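Local structure of leucine-rich repeat protein (Bacteroides thetaiotaomicron, 4ECN) at residues A[823-828]-A[854-859]; A[405-410]-A[755-760]; A[411-416]-A[777-782]; A[716-721]-A[749-754]; A[786-789]-A[793-796]. The protein is of unknown function but, as an extracellular protein built largely of leucine-rich repeats, probably takes part in binding other proteins. All coordinates share one frame; numbering follows the deposited sequence.

Contact 1 (A[823-828]-A[854-859]); sequences EKLTPQ and GMYVLL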
# COMPACT_ATOMS: atom_id res chain seq x y z
N GLU A 823 20.04 54.96 5.92
CA GLU A 823 20.98 54.08 5.22
C GLU A 823 20.67 53.95 3.73
O GLU A 823 19.51 53.82 3.33
CB GLU A 823 20.99 52.66 5.81
CG GLU A 823 21.59 52.53 7.18
CD GLU A 823 21.95 51.10 7.49
OE1 GLU A 823 23.05 50.66 7.07
OE2 GLU A 823 21.16 50.41 8.17
N LYS A 824 21.74 53.94 2.92
CA LYS A 824 21.69 53.67 1.49
C LYS A 824 21.65 52.14 1.36
O LYS A 824 22.54 51.46 1.88
CB LYS A 824 22.90 54.33 0.78
CG LYS A 824 22.96 54.19 -0.74
CD LYS A 824 24.29 54.71 -1.32
CE LYS A 824 24.33 54.61 -2.84
NZ LYS A 824 25.66 54.94 -3.42
N LEU A 825 20.56 51.61 0.78
CA LEU A 825 20.41 50.16 0.65
C LEU A 825 21.45 49.60 -0.28
O LEU A 825 21.83 50.24 -1.26
CB LEU A 825 19.02 49.74 0.16
CG LEU A 825 17.83 50.04 1.05
CD1 LEU A 825 16.54 49.64 0.38
CD2 LEU A 825 17.96 49.36 2.41
N THR A 826 21.92 48.40 0.06
CA THR A 826 22.93 47.73 -0.73
C THR A 826 22.25 46.74 -1.66
O THR A 826 21.18 46.22 -1.32
CB THR A 826 23.99 47.06 0.17
OG1 THR A 826 23.40 46.07 1.02
CG2 THR A 826 24.81 48.08 0.97
N PRO A 827 22.84 46.48 -2.86
CA PRO A 827 22.22 45.49 -3.76
C PRO A 827 22.46 44.07 -3.27
O PRO A 827 21.85 43.13 -3.78
CB PRO A 827 22.93 45.74 -5.10
CG PRO A 827 24.23 46.35 -4.75
CD PRO A 827 24.09 47.03 -3.43
N GLN A 828 23.38 43.92 -2.29
CA GLN A 828 23.78 42.65 -1.69
C GLN A 828 22.64 42.08 -0.82
O GLN A 828 22.34 40.90 -0.93
CB GLN A 828 25.07 42.84 -0.87
CG GLN A 828 26.33 43.08 -1.72
CD GLN A 828 26.52 44.49 -2.23
OE1 GLN A 828 26.43 45.47 -1.48
NE2 GLN A 828 26.91 44.61 -3.49
N GLY A 854 15.07 42.82 -11.91
CA GLY A 854 14.55 41.62 -11.24
C GLY A 854 15.59 40.92 -10.39
O GLY A 854 15.59 39.69 -10.31
N MSE A 855 16.49 41.70 -9.78
CA MSE A 855 17.60 41.20 -8.96
C MSE A 855 17.47 41.61 -7.48
O MSE A 855 18.39 41.39 -6.69
CB MSE A 855 18.93 41.72 -9.52
CG MSE A 855 19.19 41.33 -10.96
SE MSE A 855 20.97 41.91 -11.57
CE MSE A 855 20.82 43.87 -11.57
N TYR A 856 16.32 42.22 -7.12
CA TYR A 856 15.98 42.70 -5.79
C TYR A 856 14.49 42.44 -5.54
O TYR A 856 13.65 42.74 -6.40
CB TYR A 856 16.31 44.20 -5.67
CG TYR A 856 16.55 44.73 -4.27
CD1 TYR A 856 15.49 45.13 -3.46
CD2 TYR A 856 17.84 44.97 -3.82
CE1 TYR A 856 15.71 45.70 -2.20
CE2 TYR A 856 18.08 45.52 -2.56
CZ TYR A 856 17.01 45.90 -1.75
OH TYR A 856 17.26 46.44 -0.50
N VAL A 857 14.18 41.85 -4.37
CA VAL A 857 12.82 41.53 -3.97
C VAL A 857 12.43 42.46 -2.85
O VAL A 857 12.95 42.33 -1.74
CB VAL A 857 12.69 40.06 -3.56
CG1 VAL A 857 11.22 39.68 -3.36
CG2 VAL A 857 13.34 39.15 -4.58
N LEU A 858 11.55 43.42 -3.13
CA LEU A 858 11.14 44.34 -2.09
C LEU A 858 9.68 44.13 -1.79
O LEU A 858 8.84 44.17 -2.70
CB LEU A 858 11.41 45.81 -2.44
CG LEU A 858 11.09 46.79 -1.31
CD1 LEU A 858 12.16 46.76 -0.22
CD2 LEU A 858 10.96 48.20 -1.83
N LEU A 859 9.39 43.84 -0.50
CA LEU A 859 8.05 43.68 0.05
C LEU A 859 7.69 44.99 0.69
O LEU A 859 8.40 45.48 1.58
CB LEU A 859 7.91 42.50 1.02
CG LEU A 859 8.04 41.10 0.43
CD1 LEU A 859 7.75 40.05 1.48
CD2 LEU A 859 7.06 40.87 -0.74
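The Tyr856 ring meets the 823-828 loop with its rim and its hydroxyl. At the edge, in the ring plane, sits the backbone oxygen of Thr826, 3.4 Å from Tyr856 CE2. Pro827 follows along the same edge, its CA 4.3 Å from that CE2. Leu825 comes in obliquely at the far end: its CD1 stands 3.4 Å from Tyr856 OH, with CB and CG close behind, and the two side chains cross at about a right angle. With CG anti to the backbone N (chi1 -156°), the tyrosine reaches from just ahead of strand 857-859 into the loop of the preceding turn. This is the inside of a leucine-rich repeat solenoid near its C-terminal end. Strand 857-859 is an outermost strand of the parallel sheet, pairing with strand 831-833, and Leu832 of that neighbour packs against both Leu825 and Tyr856. Val847 and Ile851 also pack on the tyrosine. Just upstream, Gly854 has positive phi and forms the C-prime position of a Schellman motif that ends helix 848-852, turning the chain toward the strand. On the loop side, Leu825 O accepts a hydrogen bond from Ser846 OG.

Contact 2 (A[405-410]-A[755-760]); sequences QDAINR and LSNMDV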
# COMPACT_ATOMS: atom_id res chain seq x y z
N GLN A 405 13.61 28.61 6.46
CA GLN A 405 13.65 27.51 5.51
C GLN A 405 14.21 27.99 4.20
O GLN A 405 15.09 27.35 3.66
CB GLN A 405 12.27 26.89 5.31
CG GLN A 405 11.72 26.18 6.55
CD GLN A 405 10.50 25.39 6.19
OE1 GLN A 405 10.43 24.75 5.14
NE2 GLN A 405 9.54 25.38 7.08
N ASP A 406 13.76 29.16 3.72
CA ASP A 406 14.20 29.81 2.49
C ASP A 406 15.71 30.02 2.55
O ASP A 406 16.41 29.58 1.64
CB ASP A 406 13.46 31.13 2.29
CG ASP A 406 11.97 30.95 2.04
OD1 ASP A 406 11.55 29.80 1.69
OD2 ASP A 406 11.21 31.95 2.18
N ALA A 407 16.20 30.57 3.68
CA ALA A 407 17.61 30.81 3.97
C ALA A 407 18.47 29.50 3.80
O ALA A 407 19.54 29.55 3.19
CB ALA A 407 17.76 31.36 5.37
N ILE A 408 17.97 28.36 4.31
CA ILE A 408 18.66 27.06 4.23
C ILE A 408 18.63 26.50 2.80
O ILE A 408 19.64 25.96 2.32
CB ILE A 408 18.05 26.05 5.24
CG1 ILE A 408 18.44 26.49 6.68
CG2 ILE A 408 18.52 24.62 4.96
CD1 ILE A 408 17.69 25.87 7.81
N ASN A 409 17.46 26.59 2.14
CA ASN A 409 17.26 26.08 0.79
C ASN A 409 18.13 26.78 -0.22
O ASN A 409 18.64 26.10 -1.12
CB ASN A 409 15.81 26.19 0.37
CG ASN A 409 14.92 25.17 1.04
OD1 ASN A 409 15.34 24.06 1.40
ND2 ASN A 409 13.66 25.52 1.18
N ARG A 410 18.37 28.11 -0.07
CA ARG A 410 19.25 28.82 -1.00
C ARG A 410 20.70 28.85 -0.47
O ARG A 410 21.50 29.64 -0.97
CB ARG A 410 18.74 30.23 -1.34
CG ARG A 410 18.71 31.20 -0.19
CD ARG A 410 18.18 32.54 -0.63
NE ARG A 410 18.02 33.40 0.54
CZ ARG A 410 16.87 33.63 1.16
NH1 ARG A 410 15.73 33.14 0.68
NH2 ARG A 410 16.84 34.41 2.24
N LEU A 755 26.74 31.93 13.06
CA LEU A 755 25.29 32.17 13.07
C LEU A 755 24.85 32.59 11.69
O LEU A 755 25.35 33.57 11.18
CB LEU A 755 24.92 33.22 14.14
CG LEU A 755 23.41 33.63 14.24
CD1 LEU A 755 22.46 32.43 14.55
CD2 LEU A 755 23.22 34.76 15.25
N SER A 756 24.00 31.78 11.03
CA SER A 756 23.53 32.06 9.67
C SER A 756 22.07 32.54 9.66
O SER A 756 21.77 33.53 8.99
CB SER A 756 23.65 30.84 8.77
OG SER A 756 24.93 30.69 8.17
N ASN A 757 21.17 31.83 10.34
CA ASN A 757 19.75 32.14 10.26
C ASN A 757 19.13 32.36 11.62
O ASN A 757 19.25 31.51 12.51
CB ASN A 757 19.03 30.98 9.55
CG ASN A 757 19.87 30.29 8.51
OD1 ASN A 757 20.29 30.90 7.52
ND2 ASN A 757 20.26 29.05 8.81
N MSE A 758 18.44 33.51 11.79
CA MSE A 758 17.79 33.81 13.07
C MSE A 758 16.47 34.52 12.84
O MSE A 758 16.40 35.47 12.07
CB MSE A 758 18.68 34.63 14.01
CG MSE A 758 18.06 34.76 15.39
SE MSE A 758 19.31 35.24 16.74
CE MSE A 758 18.10 35.48 18.19
N ASP A 759 15.43 34.06 13.55
CA ASP A 759 14.10 34.66 13.46
C ASP A 759 13.56 34.95 14.87
O ASP A 759 13.35 34.03 15.66
CB ASP A 759 13.14 33.77 12.67
CG ASP A 759 11.95 34.48 12.05
OD1 ASP A 759 11.60 35.59 12.54
OD2 ASP A 759 11.34 33.93 11.12
N VAL A 760 13.38 36.25 15.17
CA VAL A 760 12.83 36.72 16.44
C VAL A 760 11.49 37.44 16.17
O VAL A 760 11.08 38.29 16.98
CB VAL A 760 13.80 37.61 17.28
CG1 VAL A 760 14.82 36.75 18.00
CG2 VAL A 760 14.47 38.70 16.45
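Asn757 carries the strand's side of this contact, and its side chain can be followed outward toward helix 402-409. CB leaves the strand in the direction of the helix, CG lying beside the backbone N. That CG is 3.9 Å from Ala407 CB, so the helix methyl rests against the carbon of the amide. Beyond it the two ends of the amide part: one faces Ala407 CB, the other Ile408 CG1, whose side chain crosses that of Asn757 at about a right angle. Ile408 presents CG1 because its chi1 of -71° sets this branch anti to the carbonyl carbon. The contact is buried van der Waals packing of a small methyl and an aliphatic branch on an amide, and the backbones come close, Ala407 CA to Asn757 CA being 6.8 Å. Leu404 of the same helix packs on Asn757 as well, while Ala407 also reaches Ala780 of the next strand. Polar ties run alongside, from Asp759 OD2 to Ser401 OG and from Arg410 NH2 to Gln810 OE1. Leu755, Met758, Val760 and Asn763 fit the LxxLxLxxN signature, which makes Asn757 a variable position on the concave sheet face of the leucine-rich repeat solenoid, here covered by helix 402-409, part of a probable insertion.

Contact 3 (A[411-416]-A[777-782]); sequences NPEMKP and QLKAFG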
# COMPACT_ATOMS: atom_id res chain seq x y z
N ASN A 411 21.06 27.98 0.50
CA ASN A 411 22.42 27.88 1.00
C ASN A 411 23.01 26.55 0.51
O ASN A 411 22.56 25.49 0.94
CB ASN A 411 22.49 28.01 2.54
CG ASN A 411 23.90 28.01 3.12
OD1 ASN A 411 24.88 27.59 2.49
ND2 ASN A 411 24.04 28.49 4.36
N PRO A 412 24.02 26.57 -0.40
CA PRO A 412 24.57 25.30 -0.92
C PRO A 412 25.46 24.57 0.10
O PRO A 412 25.80 23.40 -0.13
CB PRO A 412 25.38 25.74 -2.14
CG PRO A 412 24.98 27.19 -2.40
CD PRO A 412 24.66 27.72 -1.05
N GLU A 413 25.82 25.23 1.23
CA GLU A 413 26.61 24.62 2.31
C GLU A 413 25.74 23.71 3.22
O GLU A 413 26.28 23.05 4.11
CB GLU A 413 27.29 25.69 3.19
CG GLU A 413 28.31 26.59 2.51
CD GLU A 413 28.95 27.59 3.46
OE1 GLU A 413 28.23 28.49 3.96
OE2 GLU A 413 30.17 27.48 3.69
N MSE A 414 24.39 23.71 3.03
CA MSE A 414 23.43 22.92 3.82
C MSE A 414 22.51 22.15 2.88
O MSE A 414 22.19 22.64 1.79
CB MSE A 414 22.63 23.83 4.76
CG MSE A 414 23.47 24.49 5.87
SE MSE A 414 22.59 26.07 6.73
CE MSE A 414 24.07 26.76 7.89
N LYS A 415 22.08 20.93 3.28
CA LYS A 415 21.21 20.09 2.45
C LYS A 415 19.80 20.71 2.36
O LYS A 415 19.33 21.29 3.34
CB LYS A 415 21.14 18.63 2.96
CG LYS A 415 20.48 18.42 4.32
CD LYS A 415 20.02 16.97 4.49
CE LYS A 415 19.11 16.79 5.69
NZ LYS A 415 18.47 15.44 5.71
N PRO A 416 19.11 20.62 1.19
CA PRO A 416 17.78 21.25 1.07
C PRO A 416 16.74 20.59 1.98
O PRO A 416 16.86 19.41 2.33
CB PRO A 416 17.41 21.04 -0.40
CG PRO A 416 18.23 19.90 -0.85
CD PRO A 416 19.52 20.00 -0.09
N GLN A 777 28.67 35.64 9.19
CA GLN A 777 28.02 34.57 8.47
C GLN A 777 26.52 34.69 8.51
O GLN A 777 25.85 33.80 7.99
CB GLN A 777 28.45 33.21 9.06
CG GLN A 777 29.96 32.96 9.04
CD GLN A 777 30.58 32.89 7.65
OE1 GLN A 777 30.26 32.02 6.83
NE2 GLN A 777 31.55 33.75 7.39
N LEU A 778 25.96 35.78 9.09
CA LEU A 778 24.51 35.95 9.13
C LEU A 778 23.99 36.21 7.73
O LEU A 778 24.34 37.23 7.14
CB LEU A 778 24.10 37.09 10.10
CG LEU A 778 22.57 37.26 10.36
CD1 LEU A 778 22.00 36.09 11.18
CD2 LEU A 778 22.28 38.57 11.06
N LYS A 779 23.20 35.27 7.17
CA LYS A 779 22.62 35.35 5.81
C LYS A 779 21.13 35.80 5.83
O LYS A 779 20.66 36.34 4.81
CB LYS A 779 22.74 34.01 5.07
CG LYS A 779 24.16 33.71 4.55
CD LYS A 779 24.72 32.45 5.18
CE LYS A 779 26.19 32.25 4.96
NZ LYS A 779 26.71 31.10 5.77
N ALA A 780 20.39 35.59 6.95
CA ALA A 780 18.97 35.96 7.09
C ALA A 780 18.61 36.30 8.51
O ALA A 780 18.93 35.54 9.44
CB ALA A 780 18.08 34.82 6.62
N PHE A 781 17.90 37.41 8.67
CA PHE A 781 17.44 37.83 9.98
C PHE A 781 16.01 38.32 9.90
O PHE A 781 15.68 39.08 9.00
CB PHE A 781 18.36 38.92 10.55
CG PHE A 781 18.11 39.15 12.01
CD1 PHE A 781 18.62 38.28 12.96
CD2 PHE A 781 17.33 40.22 12.44
CE1 PHE A 781 18.37 38.47 14.32
CE2 PHE A 781 17.06 40.40 13.79
CZ PHE A 781 17.59 39.53 14.73
N GLY A 782 15.18 37.89 10.84
CA GLY A 782 13.77 38.28 10.91
C GLY A 782 13.37 38.81 12.27
O GLY A 782 13.71 38.22 13.30
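Lys779 crosses both Glu413 and Asn411 at about a right angle, and its ammonium end lies near both. Glu413 brings OE1 to 3.5 Å from Lys779 NZ, a salt bridge at the long end of the range. Its chain is extended beyond CG, which lets it span from the turn to the lysine. Asn411 approaches differently: its ND2 is 4.1 Å from Lys779 CD and about as far from NZ, a packing contact between the amide and the end of the lysine chain. The firmer polar partner of Lys779 NZ is Ser756 OG, on the adjacent turn of the solenoid. Asn411 has CG anti to the backbone N (chi1 -176°), which turns OD1 back over its own loop, where it accepts from Glu413 N at 2.8 Å. That bond is moderately bent, with an N-H...acceptor angle of 148° and the donor tilted from the carbonyl plane, and it closes an Asx turn. A type I beta turn from Asn411 to Met414 coincides with it, closed by a weak backbone bond. The Asx turn thus helps to set the glutamate's starting point. What results is a polar contact between the turn following helix 402-409 and the lead-in to strand 780-782, a parallel strand of the leucine-rich repeat sheet.

Contact 4 (A[716-721]-A[749-754]); sequences SLKPKD and ATTLPY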
# COMPACT_ATOMS: atom_id res chain seq x y z
N SER A 716 23.64 32.60 29.05
CA SER A 716 22.57 31.68 28.67
C SER A 716 23.09 30.69 27.65
O SER A 716 22.66 29.54 27.63
CB SER A 716 21.37 32.44 28.11
OG SER A 716 20.62 33.09 29.12
N LEU A 717 23.96 31.16 26.77
CA LEU A 717 24.60 30.39 25.71
C LEU A 717 26.09 30.15 25.98
O LEU A 717 26.79 29.69 25.09
CB LEU A 717 24.44 31.19 24.40
CG LEU A 717 23.14 31.04 23.62
CD1 LEU A 717 23.11 32.00 22.47
CD2 LEU A 717 23.02 29.64 23.05
N LYS A 718 26.58 30.51 27.19
CA LYS A 718 28.00 30.45 27.58
C LYS A 718 28.25 30.63 29.10
O LYS A 718 27.46 31.30 29.77
CB LYS A 718 28.76 31.58 26.85
CG LYS A 718 28.30 33.00 27.21
CD LYS A 718 29.04 34.14 26.46
CE LYS A 718 30.55 34.24 26.66
NZ LYS A 718 30.95 34.45 28.08
N PRO A 719 29.41 30.14 29.63
CA PRO A 719 29.77 30.45 31.03
C PRO A 719 30.34 31.88 31.15
O PRO A 719 30.50 32.56 30.13
CB PRO A 719 30.80 29.39 31.35
CG PRO A 719 31.44 29.09 30.05
CD PRO A 719 30.46 29.34 28.97
N LYS A 720 30.71 32.33 32.37
CA LYS A 720 31.16 33.70 32.63
C LYS A 720 32.45 34.08 31.88
O LYS A 720 32.47 35.17 31.28
CB LYS A 720 31.35 33.97 34.15
CG LYS A 720 31.65 35.44 34.55
CD LYS A 720 30.59 36.46 34.09
CE LYS A 720 31.15 37.86 33.85
NZ LYS A 720 30.15 38.75 33.19
N ASP A 721 33.51 33.27 31.92
CA ASP A 721 34.70 33.74 31.19
C ASP A 721 35.23 32.63 30.31
O ASP A 721 36.29 32.04 30.54
CB ASP A 721 35.80 34.31 32.11
CG ASP A 721 35.40 35.56 32.90
OD1 ASP A 721 35.43 36.67 32.31
OD2 ASP A 721 35.12 35.42 34.13
N ALA A 749 29.75 37.44 17.66
CA ALA A 749 30.66 36.53 16.94
C ALA A 749 31.68 35.89 17.88
O ALA A 749 32.27 34.86 17.53
CB ALA A 749 31.38 37.28 15.83
N THR A 750 31.82 36.42 19.09
CA THR A 750 32.70 35.88 20.09
C THR A 750 32.15 34.58 20.66
O THR A 750 32.93 33.81 21.24
CB THR A 750 32.96 36.91 21.18
OG1 THR A 750 31.73 37.56 21.54
CG2 THR A 750 33.99 37.95 20.75
N THR A 751 30.84 34.28 20.47
CA THR A 751 30.21 33.06 20.98
C THR A 751 29.51 32.29 19.84
O THR A 751 29.59 31.06 19.83
CB THR A 751 29.23 33.40 22.12
OG1 THR A 751 29.94 34.08 23.17
CG2 THR A 751 28.50 32.18 22.66
N LEU A 752 28.84 33.01 18.90
CA LEU A 752 28.13 32.44 17.73
C LEU A 752 28.77 32.95 16.44
O LEU A 752 28.16 33.76 15.73
CB LEU A 752 26.63 32.77 17.74
CG LEU A 752 25.81 32.36 18.93
CD1 LEU A 752 24.43 32.93 18.81
CD2 LEU A 752 25.74 30.87 19.06
N PRO A 753 30.02 32.53 16.13
CA PRO A 753 30.70 33.10 14.95
C PRO A 753 30.15 32.62 13.59
O PRO A 753 30.44 33.26 12.57
CB PRO A 753 32.16 32.64 15.13
CG PRO A 753 32.07 31.40 15.96
CD PRO A 753 30.90 31.58 16.86
N TYR A 754 29.39 31.51 13.56
CA TYR A 754 28.88 30.96 12.32
C TYR A 754 27.37 31.07 12.21
O TYR A 754 26.78 30.42 11.35
CB TYR A 754 29.30 29.48 12.21
CG TYR A 754 30.80 29.28 12.21
CD1 TYR A 754 31.54 29.38 11.04
CD2 TYR A 754 31.48 28.98 13.39
CE1 TYR A 754 32.93 29.21 11.04
CE2 TYR A 754 32.86 28.81 13.41
CZ TYR A 754 33.58 28.92 12.23
OH TYR A 754 34.94 28.76 12.28
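Neither 716-721 nor 749-754 is regular in backbone, and the two loops run closest at Lys718 and Thr751, whose CA atoms are 7.4 Å apart. Lys718 touches with its aliphatic part: CD lies 3.4 Å from Thr751 OG1 and CE is about as near, the two side chains crossing at about a right angle. The chain starts between the backbone N and the carbonyl carbon (chi1 62°) and bends again at chi3 and chi4, curling the ammonium group back over its own loop. There NZ donates to Pro719 O at 2.8 Å, almost in line with the carbonyl at a C=O...donor angle of 171°, and it is also bonded to Gly722 O. Thr751 OG1 has its own hydrogen-bonding partner in Asn723 OD1, while the CG2 methyl faces Leu717 O at 3.9 Å. Beside this pair the leucines meet methyl to methyl, Leu717 CD1 to Leu752 CD1 at 4.0 Å, their side chains also at about a right angle. With an alanine in place of Lys718, the carbonyls of Pro719 and Gly722 would probably lose their shared donor and Thr751 its aliphatic cover. Asp746 OD2 accepts from the backbone N atoms of both Ser716 and Leu717, fastening the first loop. These are the loops leading into strands 732-734 and 757-759, and their packing, leucine against leucine, is the turn-on-turn contact of a leucine-rich repeat solenoid.

Contact 5 (A[786-789]-A[793-796]); sequences QRDA and RILR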
# COMPACT_ATOMS: atom_id res chain seq x y z
N GLN A 786 6.60 43.13 15.98
CA GLN A 786 6.92 43.30 17.41
C GLN A 786 5.78 44.03 18.09
O GLN A 786 5.36 45.10 17.63
CB GLN A 786 8.24 44.06 17.62
CG GLN A 786 9.46 43.44 16.96
CD GLN A 786 9.67 42.04 17.40
OE1 GLN A 786 9.85 41.76 18.58
NE2 GLN A 786 9.63 41.11 16.46
N ARG A 787 5.26 43.44 19.17
CA ARG A 787 4.16 44.05 19.92
C ARG A 787 4.37 43.91 21.38
O ARG A 787 5.06 42.98 21.80
CB ARG A 787 2.80 43.41 19.57
CG ARG A 787 2.37 43.41 18.11
CD ARG A 787 2.01 44.77 17.59
NE ARG A 787 1.55 44.65 16.20
CZ ARG A 787 2.34 44.77 15.14
NH1 ARG A 787 3.63 45.05 15.30
NH2 ARG A 787 1.85 44.61 13.92
N ASP A 788 3.75 44.80 22.18
CA ASP A 788 3.76 44.67 23.63
C ASP A 788 2.44 43.97 24.04
O ASP A 788 1.57 43.74 23.18
CB ASP A 788 3.96 46.03 24.33
CG ASP A 788 2.92 47.11 24.09
OD1 ASP A 788 1.97 46.85 23.30
OD2 ASP A 788 3.05 48.21 24.68
N ALA A 789 2.28 43.65 25.33
CA ALA A 789 1.05 43.02 25.84
C ALA A 789 -0.21 43.84 25.45
O ALA A 789 -1.25 43.28 25.08
CB ALA A 789 1.14 42.90 27.35
N ARG A 793 2.62 48.89 18.38
CA ARG A 793 3.75 48.62 17.48
C ARG A 793 4.98 49.30 18.09
O ARG A 793 5.23 50.50 17.89
CB ARG A 793 3.46 49.10 16.04
CG ARG A 793 2.29 48.40 15.39
CD ARG A 793 2.32 48.60 13.90
NE ARG A 793 1.27 47.82 13.24
CZ ARG A 793 1.14 47.70 11.92
NH1 ARG A 793 2.01 48.29 11.10
NH2 ARG A 793 0.16 46.97 11.41
N ILE A 794 5.72 48.53 18.90
CA ILE A 794 6.82 49.03 19.72
C ILE A 794 8.17 49.19 18.97
O ILE A 794 9.05 49.88 19.49
CB ILE A 794 7.03 48.12 20.96
CG1 ILE A 794 7.32 46.65 20.56
CG2 ILE A 794 5.81 48.21 21.89
CD1 ILE A 794 7.74 45.82 21.68
N LEU A 795 8.34 48.60 17.77
CA LEU A 795 9.63 48.73 17.10
C LEU A 795 9.57 49.82 16.00
O LEU A 795 9.04 49.59 14.90
CB LEU A 795 10.11 47.38 16.54
CG LEU A 795 11.48 47.35 15.83
CD1 LEU A 795 12.62 47.68 16.80
CD2 LEU A 795 11.71 46.00 15.21
N ARG A 796 10.17 50.99 16.31
CA ARG A 796 10.20 52.18 15.46
C ARG A 796 11.58 52.50 14.85
O ARG A 796 11.64 53.24 13.85
CB ARG A 796 9.77 53.43 16.25
CG ARG A 796 8.36 53.44 16.77
CD ARG A 796 7.96 54.88 17.03
NE ARG A 796 7.86 55.24 18.45
CZ ARG A 796 6.77 55.07 19.21
NH1 ARG A 796 5.70 54.46 18.71
NH2 ARG A 796 6.76 55.47 20.47
O HOH W 1 6.51 47.02 16.39
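Arg787 and Arg793 lie side by side, pointing the same way, with their guanidinium planes 24° apart. Arg793 CG sits over the centre of the Arg787 guanidinium, 3.5 Å above its plane, and Arg793 NE is 3.3 Å from Arg787 NH2, a meeting of two donors and like charges. The pairing is probably tolerated because other groups hold each end: Asp836 forms a salt bridge with Arg793 NH2, and Ser815 O accepts from Arg787 NH1. Among the hydrogen bonds, Arg787 NH1 also reaches back to Gln786 O at 2.9 Å, coming from above the carbonyl plane; the bend at chi2 (-70°) folds the chain round to do so. Water 1 donates to that same Gln786 O and accepts from Leu795 N at 2.8 Å, bridging the two sides. A leucine in place of Arg787 would probably leave Gln786 O with the water alone of these two donors and Ser815 O without its mate. Apolar packing completes the contact: Gln786 CG lies 3.8 Å from Leu795 CD2, and Ile794 CG2 rests on Asp788 CB. Gln786 also donates through NE2 to Val760 O, occupying the place of the conserved asparagine in the leucine-rich repeat signature, so the chain doubles back on itself just after the asparagine-ladder position.

How the contacts relate
Contacts 2 and 3 hold neighbouring elements: strands 757-759 and 780-782 are adjacent in the parallel sheet, with Ser756 O and Lys779 N probably hydrogen-bonded, and both meet the inserted segment 405-416. Contact 2 is buried packing, whereas contact 3, at the more open end of that segment, is polar, with one long salt bridge. Contact 4 is also buried, yet joins loops of successive turns away from the strands; Gln777 of contact 3 packs on its Pro753. Contact 5 is partly buried and mixes charge, water and aliphatic packing; Val760 O to Gln786 NE2 connects it to contact 2. Contact 1, at the sheet's last strand, is partly buried, its Leu825 and Tyr856 fully so, and is aromatic and aliphatic.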